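Local coordinates for protein aminofutalosine deaminase (PDB 7LKK) that deaminates aminofutalosine in the menaquinone pathway of Helicobacter pylori, as a metal-dependent amidohydrolase that probably also converts adenosine into inosine, at residues Gln277-Lys288 and Lys309-Gly320; Leu296-Leu306 and Val323-Ile334. All coordinates share one frame; numbering follows the deposited sequence.

Contact 1 (Gln277-Lys288 and Lys309-Gly320); sequences QFASLEALKRIK and KALDLERVREAG
Ala-319 sets its methyl group against Leu-284, CB to CB at 3.5 Å, a side chain small enough for the chain around it to come close to helix 281-291. Leu-281 reaches the same methyl because its CG stands opposite the backbone N (chi1 -178°), which brings CD1 to 3.9 Å from Ala-319 CB. Leu-284 CD1 extends the apolar seam to Val-316 CG2 and to CG of Arg-315. This arginine suits a partly exposed place: its methylenes pack, while a bend at chi3 (-89°) turns the charged end toward the chain before the other helix. There NH1 gives Ala-279 O a weak, bent bond of 2.9 Å, and Ser-280 CA lies over one guanidinium face.

The flanks are polar or mixed. Lys-288 NZ donates to Gly-320 O (2.7 Å), on the glycine whose positive phi completes a Schellman motif. Lys-309 lays CD over a face of the Phe-278 ring, 3.6 Å from its centroid, a CH-pi contact. Gln-277 NE2, with the acceptor in its amide plane, donates to Lys-309 O at 3.2 Å.

Further out, Ser-280 and Asp-312 N-cap the two helices, and Leu-284 and Val-316 rest on Leu-296 of strand 294-298. The segments 281-288 and 313-318 cross at -45° on the outside of the strands, as in the helical layer of a TIM barrel.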
# COMPACT_ATOMS: atom_id res chain seq x y z
N GLN A 277 -18.62 3.29 -4.16
CA GLN A 277 -17.88 3.38 -5.42
C GLN A 277 -18.76 3.19 -6.64
O GLN A 277 -18.39 3.64 -7.73
CB GLN A 277 -16.74 2.36 -5.47
CG GLN A 277 -15.95 2.20 -4.20
CD GLN A 277 -16.49 1.07 -3.36
OE1 GLN A 277 -17.47 1.23 -2.64
NE2 GLN A 277 -15.85 -0.10 -3.46
N PHE A 278 -19.90 2.52 -6.50
CA PHE A 278 -20.81 2.29 -7.62
C PHE A 278 -22.02 3.21 -7.59
O PHE A 278 -23.00 2.96 -8.30
CB PHE A 278 -21.24 0.82 -7.65
CG PHE A 278 -20.12 -0.12 -8.00
CD1 PHE A 278 -19.92 -0.52 -9.31
CD2 PHE A 278 -19.25 -0.58 -7.02
CE1 PHE A 278 -18.88 -1.37 -9.64
CE2 PHE A 278 -18.21 -1.43 -7.35
CZ PHE A 278 -18.03 -1.83 -8.65
N ALA A 279 -21.97 4.27 -6.78
CA ALA A 279 -22.99 5.30 -6.82
C ALA A 279 -22.70 6.26 -7.96
O ALA A 279 -21.59 6.80 -8.06
CB ALA A 279 -23.05 6.06 -5.49
N SER A 280 -23.69 6.46 -8.83
CA SER A 280 -23.54 7.41 -9.92
C SER A 280 -23.49 8.83 -9.36
O SER A 280 -23.72 9.08 -8.17
CB SER A 280 -24.69 7.28 -10.91
OG SER A 280 -25.90 7.72 -10.33
N LEU A 281 -23.19 9.79 -10.25
CA LEU A 281 -23.18 11.19 -9.84
C LEU A 281 -24.56 11.63 -9.37
O LEU A 281 -24.68 12.36 -8.38
CB LEU A 281 -22.69 12.07 -10.99
CG LEU A 281 -22.59 13.57 -10.69
CD1 LEU A 281 -21.68 13.82 -9.50
CD2 LEU A 281 -22.10 14.33 -11.92
N GLU A 282 -25.61 11.19 -10.06
CA GLU A 282 -26.97 11.52 -9.63
C GLU A 282 -27.25 10.96 -8.24
O GLU A 282 -27.86 11.63 -7.40
CB GLU A 282 -27.99 10.99 -10.63
CG GLU A 282 -29.43 11.34 -10.27
CD GLU A 282 -30.45 10.45 -10.97
OE1 GLU A 282 -30.16 9.99 -12.09
OE2 GLU A 282 -31.53 10.22 -10.39
N ALA A 283 -26.80 9.73 -7.97
CA ALA A 283 -27.02 9.13 -6.65
C ALA A 283 -26.29 9.90 -5.56
O ALA A 283 -26.85 10.15 -4.49
CB ALA A 283 -26.59 7.67 -6.67
N LEU A 284 -25.04 10.29 -5.82
CA LEU A 284 -24.30 11.07 -4.83
C LEU A 284 -24.95 12.44 -4.62
O LEU A 284 -25.02 12.93 -3.48
CB LEU A 284 -22.84 11.23 -5.28
CG LEU A 284 -21.96 9.99 -5.22
CD1 LEU A 284 -20.52 10.34 -5.59
CD2 LEU A 284 -22.01 9.35 -3.84
N LYS A 285 -25.43 13.06 -5.70
CA LYS A 285 -26.13 14.33 -5.56
C LYS A 285 -27.45 14.15 -4.81
O LYS A 285 -27.85 15.01 -4.02
CB LYS A 285 -26.38 14.94 -6.93
CG LYS A 285 -25.13 15.53 -7.58
CD LYS A 285 -25.47 16.19 -8.91
CE LYS A 285 -25.68 17.68 -8.74
NZ LYS A 285 -24.75 18.25 -7.71
N ARG A 286 -28.13 13.02 -5.04
CA ARG A 286 -29.35 12.72 -4.30
C ARG A 286 -29.05 12.56 -2.82
O ARG A 286 -29.81 13.03 -1.97
CB ARG A 286 -30.00 11.46 -4.86
CG ARG A 286 -31.37 11.15 -4.26
CD ARG A 286 -32.46 11.94 -4.97
NE ARG A 286 -33.80 11.42 -4.66
CZ ARG A 286 -34.89 11.73 -5.35
NH1 ARG A 286 -34.81 12.54 -6.40
NH2 ARG A 286 -36.06 11.22 -5.01
N ILE A 287 -27.96 11.87 -2.49
CA ILE A 287 -27.55 11.72 -1.09
C ILE A 287 -27.34 13.09 -0.46
O ILE A 287 -27.82 13.38 0.64
CB ILE A 287 -26.28 10.86 -1.00
CG1 ILE A 287 -26.59 9.39 -1.30
CG2 ILE A 287 -25.65 10.98 0.37
CD1 ILE A 287 -25.35 8.53 -1.44
N LYS A 288 -26.61 13.97 -1.16
CA LYS A 288 -26.30 15.29 -0.63
C LYS A 288 -27.56 16.11 -0.40
O LYS A 288 -27.73 16.72 0.66
CB LYS A 288 -25.35 16.02 -1.59
CG LYS A 288 -25.32 17.53 -1.42
CD LYS A 288 -24.09 17.97 -0.66
CE LYS A 288 -23.85 19.46 -0.83
NZ LYS A 288 -22.54 19.90 -0.29
N LYS A 309 -12.93 -2.03 -7.16
CA LYS A 309 -13.08 -0.70 -7.74
C LYS A 309 -12.91 0.35 -6.65
O LYS A 309 -13.50 0.22 -5.57
CB LYS A 309 -14.44 -0.54 -8.43
CG LYS A 309 -14.78 0.91 -8.77
CD LYS A 309 -16.23 1.06 -9.21
CE LYS A 309 -16.44 2.33 -10.01
NZ LYS A 309 -15.23 3.21 -10.03
N ALA A 310 -12.11 1.37 -6.92
CA ALA A 310 -11.89 2.46 -5.98
C ALA A 310 -12.96 3.53 -6.13
O ALA A 310 -13.56 3.70 -7.20
CB ALA A 310 -10.50 3.08 -6.19
N LEU A 311 -13.21 4.25 -5.04
CA LEU A 311 -14.11 5.39 -5.08
C LEU A 311 -13.56 6.47 -5.99
O LEU A 311 -12.39 6.86 -5.87
CB LEU A 311 -14.33 5.94 -3.66
CG LEU A 311 -15.26 7.14 -3.51
CD1 LEU A 311 -16.65 6.82 -4.02
CD2 LEU A 311 -15.32 7.59 -2.05
N ASP A 312 -14.39 6.97 -6.90
CA ASP A 312 -14.00 8.04 -7.81
C ASP A 312 -14.04 9.36 -7.06
O ASP A 312 -15.11 9.92 -6.82
CB ASP A 312 -14.91 8.06 -9.03
CG ASP A 312 -14.35 8.90 -10.17
OD1 ASP A 312 -14.02 10.08 -9.94
OD2 ASP A 312 -14.23 8.37 -11.29
N LEU A 313 -12.86 9.86 -6.67
CA LEU A 313 -12.80 11.08 -5.88
C LEU A 313 -13.25 12.30 -6.68
O LEU A 313 -13.82 13.24 -6.11
CB LEU A 313 -11.38 11.30 -5.34
CG LEU A 313 -10.92 10.30 -4.28
CD1 LEU A 313 -9.50 10.62 -3.84
CD2 LEU A 313 -11.87 10.29 -3.09
N GLU A 314 -12.99 12.31 -7.99
CA GLU A 314 -13.49 13.39 -8.83
C GLU A 314 -15.01 13.42 -8.82
O GLU A 314 -15.62 14.50 -8.71
CB GLU A 314 -12.96 13.25 -10.25
CG GLU A 314 -11.49 13.61 -10.43
CD GLU A 314 -10.55 12.55 -9.90
OE1 GLU A 314 -10.93 11.35 -9.92
OE2 GLU A 314 -9.43 12.90 -9.47
N ARG A 315 -15.64 12.25 -8.93
CA ARG A 315 -17.10 12.18 -8.85
C ARG A 315 -17.60 12.70 -7.50
O ARG A 315 -18.61 13.41 -7.44
CB ARG A 315 -17.56 10.75 -9.08
CG ARG A 315 -19.04 10.60 -9.34
CD ARG A 315 -19.42 9.14 -9.41
NE ARG A 315 -19.30 8.62 -10.77
CZ ARG A 315 -19.41 7.33 -11.09
NH1 ARG A 315 -19.62 6.43 -10.14
NH2 ARG A 315 -19.29 6.95 -12.35
N VAL A 316 -16.91 12.33 -6.42
CA VAL A 316 -17.30 12.81 -5.09
C VAL A 316 -17.23 14.33 -5.04
O VAL A 316 -18.11 14.99 -4.48
CB VAL A 316 -16.41 12.16 -4.01
CG1 VAL A 316 -16.59 12.86 -2.68
CG2 VAL A 316 -16.73 10.67 -3.90
N ARG A 317 -16.17 14.90 -5.62
CA ARG A 317 -16.04 16.35 -5.66
C ARG A 317 -17.13 16.98 -6.52
O ARG A 317 -17.70 18.01 -6.15
CB ARG A 317 -14.65 16.72 -6.19
CG ARG A 317 -14.33 18.20 -6.17
CD ARG A 317 -12.83 18.42 -6.38
NE ARG A 317 -12.38 17.96 -7.69
CZ ARG A 317 -11.12 17.67 -7.99
NH1 ARG A 317 -10.17 17.79 -7.06
NH2 ARG A 317 -10.80 17.26 -9.21
N GLU A 318 -17.43 16.36 -7.67
CA GLU A 318 -18.48 16.89 -8.54
C GLU A 318 -19.84 16.91 -7.86
O GLU A 318 -20.67 17.78 -8.16
CB GLU A 318 -18.53 16.07 -9.83
CG GLU A 318 -17.29 16.22 -10.70
CD GLU A 318 -17.09 15.07 -11.66
OE1 GLU A 318 -18.01 14.23 -11.79
OE2 GLU A 318 -16.01 15.00 -12.29
N ALA A 319 -20.09 15.97 -6.96
CA ALA A 319 -21.35 15.94 -6.21
C ALA A 319 -21.38 16.93 -5.06
O ALA A 319 -22.42 17.06 -4.40
CB ALA A 319 -21.61 14.53 -5.68
N GLY A 320 -20.27 17.62 -4.79
CA GLY A 320 -20.23 18.56 -3.69
C GLY A 320 -20.05 17.92 -2.33
O GLY A 320 -20.53 18.46 -1.33
O HOH W 1 -16.89 5.94 -7.45

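Contact 2 (Leu296-Leu306 and Val323-Ile334); sequences LITCPFSNRLL and VSVATDGLSSNI. With MCF ((8R)-3-(5-S-methyl-5-thio-beta-D-ribofuranosyl)-3,6,7,8-tetrahydroimidazo[4,5-d][1,3]diazepin-8-ol), chain J.
The Phe-301 ring and the Asn-333 amide meet with their planes only 8° apart, OD1 of the asparagine 3.3 Å from ring CD1 in an oblique approach. They lie just beyond the C-terminal ends of two parallel neighbours in the TIM barrel, strands 294-298 and 323-325. Ile-334 CD1 comes to the ring tip, CZ, at 3.6 Å; a large apolar ring suits this buried place, which Leu-407 of the second subunit also reaches. The amide is held in turn: Asn-333 ND2 donates in its own plane to Thr-327 O (2.7 Å) and also to Glu-341, which fixes its rotation.

Between the strands, Ser-324 N donates to Leu-296 O, Ser-324 O accepts from Thr-298 N at 2.8 Å, and Ala-326 N bonds to Thr-298 O. Ile-297 and Ala-326 bring CG2 and CB together at 3.7 Å on the face where both also touch His-79, a small residue beside a branched one. Thr-298 and Val-325 instead lie side by side on the face bearing Leu-296 and Val-323.

Past the strands the chain turns to the metal. Asp-328 binds the iron (III) ion with His-79, His-81 and His-221. OD2 of this carboxylate receives a weak bond from Ser-332 OG and lies 3.0 Å from Ser-302 OG, the latter placed by a chi1 of 170°. Both serines are short enough to sit beside the carboxylate. On the inhibitor side, Asp-328 OD2 stands 3.2 Å from MCF C8, the carbon that carries its hydroxyl O8.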
# COMPACT_ATOMS: atom_id res chain seq x y z
N LEU A 296 -19.64 10.82 3.47
CA LEU A 296 -19.09 9.69 2.72
C LEU A 296 -17.85 9.15 3.42
O LEU A 296 -16.94 9.90 3.76
CB LEU A 296 -18.74 10.12 1.30
CG LEU A 296 -19.90 10.60 0.42
CD1 LEU A 296 -19.45 10.70 -1.03
CD2 LEU A 296 -21.09 9.66 0.54
N ILE A 297 -17.83 7.83 3.63
CA ILE A 297 -16.69 7.14 4.23
C ILE A 297 -16.10 6.22 3.17
O ILE A 297 -16.83 5.47 2.51
CB ILE A 297 -17.10 6.34 5.47
CG1 ILE A 297 -18.03 7.17 6.37
CG2 ILE A 297 -15.87 5.87 6.24
CD1 ILE A 297 -17.38 8.38 7.00
N THR A 298 -14.78 6.29 3.00
CA THR A 298 -14.10 5.49 1.99
C THR A 298 -13.09 4.55 2.66
O THR A 298 -12.39 4.94 3.60
CB THR A 298 -13.41 6.38 0.95
OG1 THR A 298 -12.90 5.57 -0.12
CG2 THR A 298 -12.28 7.20 1.57
N CYS A 299 -13.05 3.31 2.18
CA CYS A 299 -12.17 2.27 2.72
C CYS A 299 -11.36 1.70 1.57
O CYS A 299 -11.78 0.72 0.93
CB CYS A 299 -12.97 1.19 3.44
SG CYS A 299 -14.12 1.82 4.71
N PRO A 300 -10.19 2.28 1.26
CA PRO A 300 -9.48 1.89 0.03
C PRO A 300 -9.06 0.43 -0.02
O PRO A 300 -9.20 -0.20 -1.08
CB PRO A 300 -8.26 2.83 0.02
CG PRO A 300 -8.17 3.42 1.38
CD PRO A 300 -9.56 3.42 1.94
N PHE A 301 -8.52 -0.13 1.07
CA PHE A 301 -8.04 -1.51 1.00
C PHE A 301 -9.19 -2.50 0.90
O PHE A 301 -9.13 -3.45 0.12
CB PHE A 301 -7.16 -1.83 2.21
CG PHE A 301 -6.09 -2.84 1.93
CD1 PHE A 301 -6.36 -4.20 2.03
CD2 PHE A 301 -4.81 -2.45 1.56
CE1 PHE A 301 -5.38 -5.14 1.77
CE2 PHE A 301 -3.83 -3.38 1.30
CZ PHE A 301 -4.11 -4.73 1.40
N SER A 302 -10.26 -2.28 1.67
CA SER A 302 -11.44 -3.13 1.57
C SER A 302 -12.04 -3.08 0.17
O SER A 302 -12.42 -4.11 -0.38
CB SER A 302 -12.47 -2.72 2.62
OG SER A 302 -13.71 -3.36 2.40
N ASN A 303 -12.13 -1.88 -0.41
CA ASN A 303 -12.67 -1.75 -1.76
C ASN A 303 -11.84 -2.53 -2.77
O ASN A 303 -12.39 -3.13 -3.71
CB ASN A 303 -12.72 -0.28 -2.17
CG ASN A 303 -13.75 0.52 -1.39
OD1 ASN A 303 -14.59 -0.04 -0.68
ND2 ASN A 303 -13.68 1.84 -1.51
N ARG A 304 -10.51 -2.53 -2.61
CA ARG A 304 -9.65 -3.27 -3.53
C ARG A 304 -9.82 -4.78 -3.36
O ARG A 304 -9.77 -5.53 -4.34
CB ARG A 304 -8.19 -2.88 -3.32
CG ARG A 304 -7.23 -3.49 -4.34
CD ARG A 304 -7.55 -2.99 -5.74
NE ARG A 304 -6.75 -3.66 -6.76
CZ ARG A 304 -7.22 -4.59 -7.59
NH1 ARG A 304 -8.49 -4.96 -7.52
NH2 ARG A 304 -6.42 -5.13 -8.50
N LEU A 305 -10.01 -5.24 -2.12
CA LEU A 305 -10.10 -6.68 -1.87
C LEU A 305 -11.45 -7.25 -2.28
O LEU A 305 -11.54 -8.44 -2.61
CB LEU A 305 -9.84 -6.98 -0.40
CG LEU A 305 -8.45 -6.69 0.15
CD1 LEU A 305 -8.35 -7.16 1.60
CD2 LEU A 305 -7.37 -7.35 -0.70
N LEU A 306 -12.51 -6.44 -2.26
CA LEU A 306 -13.85 -6.94 -2.53
C LEU A 306 -14.22 -6.69 -3.99
O LEU A 306 -13.88 -7.48 -4.87
CB LEU A 306 -14.87 -6.31 -1.59
CG LEU A 306 -15.18 -7.06 -0.29
CD1 LEU A 306 -13.90 -7.48 0.43
CD2 LEU A 306 -16.07 -6.23 0.63
N VAL A 323 -14.79 13.22 1.76
CA VAL A 323 -14.65 11.86 2.26
C VAL A 323 -13.86 11.84 3.56
O VAL A 323 -13.01 12.70 3.81
CB VAL A 323 -13.97 10.93 1.22
CG1 VAL A 323 -14.80 10.87 -0.05
CG2 VAL A 323 -12.56 11.41 0.92
N SER A 324 -14.19 10.86 4.40
CA SER A 324 -13.35 10.43 5.50
C SER A 324 -12.81 9.04 5.19
O SER A 324 -13.49 8.22 4.57
CB SER A 324 -14.12 10.40 6.82
OG SER A 324 -14.81 11.62 7.05
N VAL A 325 -11.57 8.78 5.61
CA VAL A 325 -10.87 7.54 5.31
C VAL A 325 -10.90 6.64 6.53
O VAL A 325 -10.52 7.06 7.63
CB VAL A 325 -9.43 7.81 4.85
CG1 VAL A 325 -8.74 6.50 4.47
CG2 VAL A 325 -9.42 8.78 3.69
N ALA A 326 -11.33 5.39 6.35
CA ALA A 326 -11.46 4.43 7.43
C ALA A 326 -10.87 3.08 7.02
O ALA A 326 -10.74 2.77 5.83
CB ALA A 326 -12.92 4.25 7.85
N THR A 327 -10.51 2.29 8.03
CA THR A 327 -9.83 1.02 7.81
C THR A 327 -10.78 -0.13 7.49
O THR A 327 -10.33 -1.15 6.97
CB THR A 327 -9.02 0.63 9.05
OG1 THR A 327 -9.90 0.49 10.18
CG2 THR A 327 -7.98 1.69 9.37
N ASP A 328 -12.07 0.01 7.81
CA ASP A 328 -12.99 -1.12 7.86
C ASP A 328 -12.48 -2.11 8.90
O ASP A 328 -11.69 -1.74 9.77
CB ASP A 328 -13.15 -1.78 6.48
CG ASP A 328 -14.60 -2.09 6.14
OD1 ASP A 328 -15.44 -2.07 7.06
OD2 ASP A 328 -14.90 -2.35 4.96
N GLY A 329 -12.91 -3.36 8.82
CA GLY A 329 -12.44 -4.38 9.73
C GLY A 329 -11.41 -5.30 9.08
O GLY A 329 -11.17 -5.26 7.88
N LEU A 330 -10.80 -6.14 9.92
CA LEU A 330 -9.91 -7.17 9.42
C LEU A 330 -10.65 -8.24 8.63
O LEU A 330 -10.01 -9.11 8.04
CB LEU A 330 -9.14 -7.82 10.57
CG LEU A 330 -8.08 -6.93 11.23
CD1 LEU A 330 -7.39 -7.64 12.38
CD2 LEU A 330 -7.05 -6.47 10.20
N SER A 331 -11.99 -8.19 8.61
CA SER A 331 -12.76 -9.01 7.69
C SER A 331 -12.52 -8.61 6.24
O SER A 331 -12.83 -9.40 5.33
CB SER A 331 -14.25 -8.90 8.02
OG SER A 331 -14.59 -7.59 8.44
N SER A 332 -11.99 -7.41 5.99
CA SER A 332 -11.73 -6.95 4.63
C SER A 332 -10.49 -6.05 4.60
O SER A 332 -10.46 -5.04 3.89
CB SER A 332 -12.94 -6.21 4.06
OG SER A 332 -13.41 -5.23 4.96
N ASN A 333 -9.47 -6.41 5.37
CA ASN A 333 -8.23 -5.64 5.42
C ASN A 333 -7.16 -6.51 6.05
O ASN A 333 -7.45 -7.54 6.66
CB ASN A 333 -8.41 -4.34 6.21
CG ASN A 333 -7.51 -3.21 5.70
OD1 ASN A 333 -6.38 -3.44 5.28
ND2 ASN A 333 -8.02 -1.99 5.76
N ILE A 334 -5.91 -6.09 5.89
CA ILE A 334 -4.77 -6.77 6.51
C ILE A 334 -4.21 -6.00 7.69
O ILE A 334 -3.42 -6.58 8.46
CB ILE A 334 -3.65 -7.05 5.49
CG1 ILE A 334 -3.09 -5.73 4.93
CG2 ILE A 334 -4.15 -7.94 4.36
CD1 ILE A 334 -1.89 -5.91 4.02
O8 MCF J . -18.19 -3.01 5.36
C8 MCF J . -17.47 -4.20 5.17
C7 MCF J . -17.75 -4.85 3.82
N6 MCF J . -19.10 -4.59 3.39
C5 MCF J . -20.19 -4.84 4.30
N4 MCF J . -20.07 -5.33 5.67
C10 MCF J . -18.93 -5.75 6.52
C9 MCF J . -17.68 -5.21 6.32
N1 MCF J . -16.86 -5.75 7.22
C2 MCF J . -17.55 -6.59 7.99
N3 MCF J . -18.81 -6.58 7.57
C1S MCF J . -19.89 -7.41 8.19
C2S MCF J . -21.23 -6.67 8.39
O2S MCF J . -21.21 -5.96 9.56
O4S MCF J . -20.18 -8.39 7.42
C4S MCF J . -21.71 -8.79 7.77
C3S MCF J . -22.22 -7.82 8.48
O3S MCF J . -22.36 -8.27 9.91
C5S MCF J . -22.50 -8.97 6.48
S5S MCF J . -23.81 -10.20 6.73
C6S MCF J . -25.07 -10.00 5.44
O HOH W 2 -17.12 12.16 5.74
O HOH W 3 -10.26 -0.53 3.91

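How the contacts relate
Contact 1 joins outer helices and the loops leading into them; contact 2 joins two strands, helix 300-305 and the loop that carries Asp-328. Their centres are about 17 Å apart. The chain passes between them repeatedly: helix 281-291 leads into strand 294-298, and helix 300-305 into helix 313-318. They meet directly where Val-316 CG1 packs on Val-323 CG1 at 3.7 Å and Leu-311 CD2 on Thr-298 OG1, also at 3.7 Å, so the helix and the loop before it cover the strands. Nearer the pocket, Lys-309 O lies 3.5 Å from Asn-303 CB. Contact 2 supplies Asp-328 to the iron and touches the inhibitor, whereas the Gln-277 side chain stays about 9 Å from the inhibitor, consistent with a place outside the first shell.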